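Local coordinates for protein dehydroascorbate reductase (Chlamydomonas reinhardtii, PDB 5XFT) that probably catalyses the reduction of L-dehydroascorbate to L-ascorbate, oxidising two glutathione molecules to glutathione disulfide, at residues E126-R137 against W175-L184. Residues are numbered along the deposited sequence; the frame is centred on the assembly and turned at random.
Sequences EEQLAGMDDYLR and WELPARFTAL
D133 reaches from helix 118-138 to the start of helix 182-193, where its OD1 accepts two weak hydrogen bonds, from A183 N at 3.1 Å and L184 N at 3.5 Å. Having CG anti to the backbone N (chi1 172°) carries the carboxylate to these amides. In a salt bridge within helix 118-138, D133 OD2 takes R137 NH2 at 2.8 Å on the syn side, with D134 a weaker companion; that same nitrogen donates an almost straight bond (177°) to T182 OG1, in the guanidinium plane. The salt bridge across the segments is E126 OE2 to R180 NH2 (2.9 Å), within the guanidinium plane but from above the carboxylate plane. With an alanine at E126, the R180 guanidinium would probably lose this anionic mate and the F181 ring edge its packing against CG. Apolar contacts lie between these polar groups: L129 CB packs on F181 CE2 at 3.8 Å, and L129 CD1 touches W175 CH2 at the indole edge (3.7 Å). L129 O lies over one F181 face, offset toward its rim. L184 is a knob among L129, M132, D133 and L136. Within the GST C-terminal helical domain, buried D133 thus bridges two helices through weak amide bonds, supplemented by R137-T182 and L184 packing, its charge probably balanced by R137 and the helix-start amides.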
loop_
_atom_site.group_PDB
_atom_site.type_symbol
_atom_site.label_atom_id
_atom_site.label_comp_id
_atom_site.label_asym_id
_atom_site.label_seq_id
_atom_site.Cartn_x
_atom_site.Cartn_y
_atom_site.Cartn_z
ATOM N N GLU A 126 2.686 -15.033 -10.525
ATOM C CA GLU A 126 4.019 -15.525 -10.207
ATOM C C GLU A 126 5.074 -14.887 -11.107
ATOM O O GLU A 126 6.239 -14.762 -10.712
ATOM C CB GLU A 126 4.072 -17.052 -10.294
ATOM C CG GLU A 126 5.274 -17.611 -9.516
ATOM C CD GLU A 126 5.980 -18.779 -10.193
ATOM O OE1 GLU A 126 6.607 -18.584 -11.261
ATOM O OE2 GLU A 126 5.965 -19.883 -9.610
ATOM N N GLU A 127 4.697 -14.481 -12.322
ATOM C CA GLU A 127 5.622 -13.670 -13.111
ATOM C C GLU A 127 5.900 -12.327 -12.431
ATOM O O GLU A 127 7.046 -11.857 -12.406
ATOM C CB GLU A 127 5.078 -13.460 -14.524
ATOM C CG GLU A 127 5.826 -12.392 -15.297
ATOM C CD GLU A 127 5.511 -12.394 -16.779
ATOM O OE1 GLU A 127 6.469 -12.356 -17.576
ATOM O OE2 GLU A 127 4.319 -12.425 -17.154
ATOM N N GLN A 128 4.865 -11.697 -11.868
ATOM C CA GLN A 128 5.070 -10.433 -11.162
ATOM C C GLN A 128 6.010 -10.612 -9.973
ATOM O O GLN A 128 7.003 -9.882 -9.829
ATOM C CB GLN A 128 3.722 -9.870 -10.706
ATOM C CG GLN A 128 2.773 -9.545 -11.842
ATOM C CD GLN A 128 3.139 -8.265 -12.557
ATOM O OE1 GLN A 128 3.449 -7.257 -11.924
ATOM N NE2 GLN A 128 3.097 -8.292 -13.882
ATOM N N LEU A 129 5.707 -11.585 -9.108
ATOM C CA LEU A 129 6.556 -11.845 -7.950
ATOM C C LEU A 129 7.970 -12.214 -8.373
ATOM O O LEU A 129 8.936 -11.937 -7.652
ATOM C CB LEU A 129 5.953 -12.960 -7.101
ATOM C CG LEU A 129 4.611 -12.667 -6.441
ATOM C CD1 LEU A 129 4.124 -13.895 -5.692
ATOM C CD2 LEU A 129 4.756 -11.489 -5.501
ATOM N N ALA A 130 8.111 -12.853 -9.537
ATOM C CA ALA A 130 9.438 -13.168 -10.049
ATOM C C ALA A 130 10.193 -11.896 -10.416
ATOM O O ALA A 130 11.363 -11.733 -10.056
ATOM C CB ALA A 130 9.330 -14.102 -11.253
ATOM N N GLY A 131 9.540 -10.986 -11.140
ATOM C CA GLY A 131 10.140 -9.702 -11.458
ATOM C C GLY A 131 10.642 -8.964 -10.233
ATOM O O GLY A 131 11.815 -8.576 -10.167
ATOM N N MET A 132 9.758 -8.784 -9.243
ATOM C CA MET A 132 10.159 -8.092 -8.019
ATOM C C MET A 132 11.313 -8.810 -7.333
ATOM O O MET A 132 12.279 -8.176 -6.887
ATOM C CB MET A 132 8.968 -7.979 -7.065
ATOM C CG MET A 132 7.793 -7.203 -7.631
ATOM S SD MET A 132 6.294 -7.430 -6.660
ATOM C CE MET A 132 6.824 -6.837 -5.056
ATOM N N ASP A 133 11.231 -10.138 -7.253
ATOM C CA ASP A 133 12.246 -10.920 -6.555
ATOM C C ASP A 133 13.610 -10.778 -7.226
ATOM O O ASP A 133 14.621 -10.505 -6.563
ATOM C CB ASP A 133 11.791 -12.379 -6.505
ATOM C CG ASP A 133 12.847 -13.308 -5.976
ATOM O OD1 ASP A 133 13.142 -13.256 -4.764
ATOM O OD2 ASP A 133 13.379 -14.098 -6.783
ATOM N N ASP A 134 13.650 -10.945 -8.550
ATOM C CA ASP A 134 14.891 -10.764 -9.297
ATOM C C ASP A 134 15.446 -9.364 -9.099
ATOM O O ASP A 134 16.644 -9.192 -8.845
ATOM C CB ASP A 134 14.659 -11.032 -10.785
ATOM C CG ASP A 134 14.296 -12.473 -11.068
ATOM O OD1 ASP A 134 14.479 -13.315 -10.161
ATOM O OD2 ASP A 134 13.841 -12.762 -12.197
ATOM N N TYR A 135 14.584 -8.345 -9.209
ATOM C CA TYR A 135 15.054 -6.976 -9.045
ATOM C C TYR A 135 15.707 -6.785 -7.681
ATOM O O TYR A 135 16.837 -6.292 -7.586
ATOM C CB TYR A 135 13.907 -5.982 -9.236
ATOM C CG TYR A 135 14.398 -4.554 -9.355
ATOM C CD1 TYR A 135 14.656 -3.788 -8.222
ATOM C CD2 TYR A 135 14.621 -3.978 -10.597
ATOM C CE1 TYR A 135 15.117 -2.488 -8.325
ATOM C CE2 TYR A 135 15.077 -2.674 -10.708
ATOM C CZ TYR A 135 15.325 -1.935 -9.569
ATOM O OH TYR A 135 15.779 -0.639 -9.668
ATOM N N LEU A 136 15.016 -7.186 -6.612
ATOM C CA LEU A 136 15.587 -7.024 -5.279
ATOM C C LEU A 136 16.888 -7.805 -5.125
ATOM O O LEU A 136 17.770 -7.395 -4.361
ATOM C CB LEU A 136 14.573 -7.449 -4.218
ATOM C CG LEU A 136 13.353 -6.540 -4.055
ATOM C CD1 LEU A 136 12.421 -7.071 -2.971
ATOM C CD2 LEU A 136 13.781 -5.118 -3.735
ATOM N N ARG A 137 17.036 -8.921 -5.846
ATOM C CA ARG A 137 18.279 -9.681 -5.758
ATOM C C ARG A 137 19.428 -8.955 -6.449
ATOM O O ARG A 137 20.526 -8.853 -5.895
ATOM C CB ARG A 137 18.102 -11.082 -6.349
ATOM C CG ARG A 137 19.305 -11.997 -6.116
ATOM C CD ARG A 137 19.047 -13.429 -6.561
ATOM N NE ARG A 137 17.943 -14.044 -5.829
ATOM C CZ ARG A 137 16.741 -14.275 -6.346
ATOM N NH1 ARG A 137 16.487 -13.961 -7.612
ATOM N NH2 ARG A 137 15.794 -14.829 -5.598
ATOM N N TRP A 175 -2.641 -20.586 -0.464
ATOM C CA TRP A 175 -1.492 -20.207 -1.273
ATOM C C TRP A 175 -0.379 -19.669 -0.384
ATOM O O TRP A 175 -0.622 -19.106 0.686
ATOM C CB TRP A 175 -1.902 -19.156 -2.305
ATOM C CG TRP A 175 -0.807 -18.728 -3.240
ATOM C CD1 TRP A 175 -0.537 -19.242 -4.477
ATOM C CD2 TRP A 175 0.150 -17.678 -3.026
ATOM N NE1 TRP A 175 0.531 -18.583 -5.041
ATOM C CE2 TRP A 175 0.972 -17.622 -4.169
ATOM C CE3 TRP A 175 0.395 -16.786 -1.974
ATOM C CZ2 TRP A 175 2.017 -16.711 -4.293
ATOM C CZ3 TRP A 175 1.432 -15.883 -2.099
ATOM C CH2 TRP A 175 2.232 -15.853 -3.249
ATOM N N GLU A 176 0.858 -19.859 -0.826
ATOM C CA GLU A 176 1.994 -19.417 -0.037
ATOM C C GLU A 176 3.055 -18.824 -0.947
ATOM O O GLU A 176 3.164 -19.183 -2.123
ATOM C CB GLU A 176 2.578 -20.562 0.790
ATOM C CG GLU A 176 2.740 -20.209 2.252
ATOM C CD GLU A 176 2.670 -21.423 3.149
ATOM O OE1 GLU A 176 3.577 -22.277 3.069
ATOM O OE2 GLU A 176 1.705 -21.524 3.933
ATOM N N LEU A 177 3.816 -17.897 -0.387
ATOM C CA LEU A 177 4.941 -17.302 -1.093
ATOM C C LEU A 177 6.072 -18.318 -1.168
ATOM O O LEU A 177 6.620 -18.695 -0.122
ATOM C CB LEU A 177 5.391 -16.039 -0.369
ATOM C CG LEU A 177 6.395 -15.129 -1.072
ATOM C CD1 LEU A 177 5.768 -14.508 -2.306
ATOM C CD2 LEU A 177 6.888 -14.057 -0.120
ATOM N N PRO A 178 6.438 -18.803 -2.356
ATOM C CA PRO A 178 7.484 -19.829 -2.450
ATOM C C PRO A 178 8.765 -19.420 -1.735
ATOM O O PRO A 178 9.154 -18.250 -1.735
ATOM C CB PRO A 178 7.708 -19.968 -3.959
ATOM C CG PRO A 178 6.405 -19.573 -4.559
ATOM C CD PRO A 178 5.818 -18.517 -3.662
ATOM N N ALA A 179 9.415 -20.408 -1.113
ATOM C CA ALA A 179 10.662 -20.173 -0.399
ATOM C C ALA A 179 11.809 -19.809 -1.328
ATOM O O ALA A 179 12.821 -19.280 -0.857
ATOM C CB ALA A 179 11.036 -21.407 0.419
ATOM N N ARG A 180 11.678 -20.075 -2.628
ATOM C CA ARG A 180 12.729 -19.718 -3.567
ATOM C C ARG A 180 12.787 -18.220 -3.836
ATOM O O ARG A 180 13.859 -17.707 -4.174
ATOM C CB ARG A 180 12.537 -20.478 -4.876
ATOM C CG ARG A 180 11.300 -20.083 -5.633
ATOM C CD ARG A 180 11.268 -20.775 -6.970
ATOM N NE ARG A 180 10.594 -19.964 -7.972
ATOM C CZ ARG A 180 9.298 -20.050 -8.241
ATOM N NH1 ARG A 180 8.539 -20.911 -7.575
ATOM N NH2 ARG A 180 8.762 -19.271 -9.171
ATOM N N PHE A 181 11.667 -17.509 -3.697
ATOM C CA PHE A 181 11.678 -16.053 -3.761
ATOM C C PHE A 181 12.347 -15.511 -2.509
ATOM O O PHE A 181 11.697 -14.864 -1.679
ATOM C CB PHE A 181 10.262 -15.493 -3.886
ATOM C CG PHE A 181 9.610 -15.778 -5.201
ATOM C CD1 PHE A 181 10.345 -15.779 -6.372
ATOM C CD2 PHE A 181 8.258 -16.066 -5.263
ATOM C CE1 PHE A 181 9.737 -16.047 -7.587
ATOM C CE2 PHE A 181 7.647 -16.345 -6.469
ATOM C CZ PHE A 181 8.389 -16.333 -7.634
ATOM N N THR A 182 13.644 -15.788 -2.366
ATOM C CA THR A 182 14.393 -15.407 -1.174
ATOM C C THR A 182 14.305 -13.909 -0.911
ATOM O O THR A 182 14.054 -13.469 0.220
ATOM C CB THR A 182 15.853 -15.831 -1.340
ATOM O OG1 THR A 182 16.289 -15.511 -2.670
ATOM C CG2 THR A 182 16.004 -17.320 -1.106
ATOM N N ALA A 183 14.516 -13.111 -1.960
ATOM C CA ALA A 183 14.548 -11.662 -1.805
ATOM C C ALA A 183 13.190 -11.108 -1.396
ATOM O O ALA A 183 13.119 -10.070 -0.728
ATOM C CB ALA A 183 15.026 -11.010 -3.103
ATOM N N LEU A 184 12.104 -11.784 -1.774
ATOM C CA LEU A 184 10.786 -11.352 -1.322
ATOM C C LEU A 184 10.588 -11.636 0.163
ATOM O O LEU A 184 9.975 -10.831 0.880
ATOM C CB LEU A 184 9.695 -12.027 -2.150
ATOM C CG LEU A 184 9.588 -11.506 -3.583
ATOM C CD1 LEU A 184 8.307 -11.985 -4.241
ATOM C CD2 LEU A 184 9.669 -9.991 -3.606
#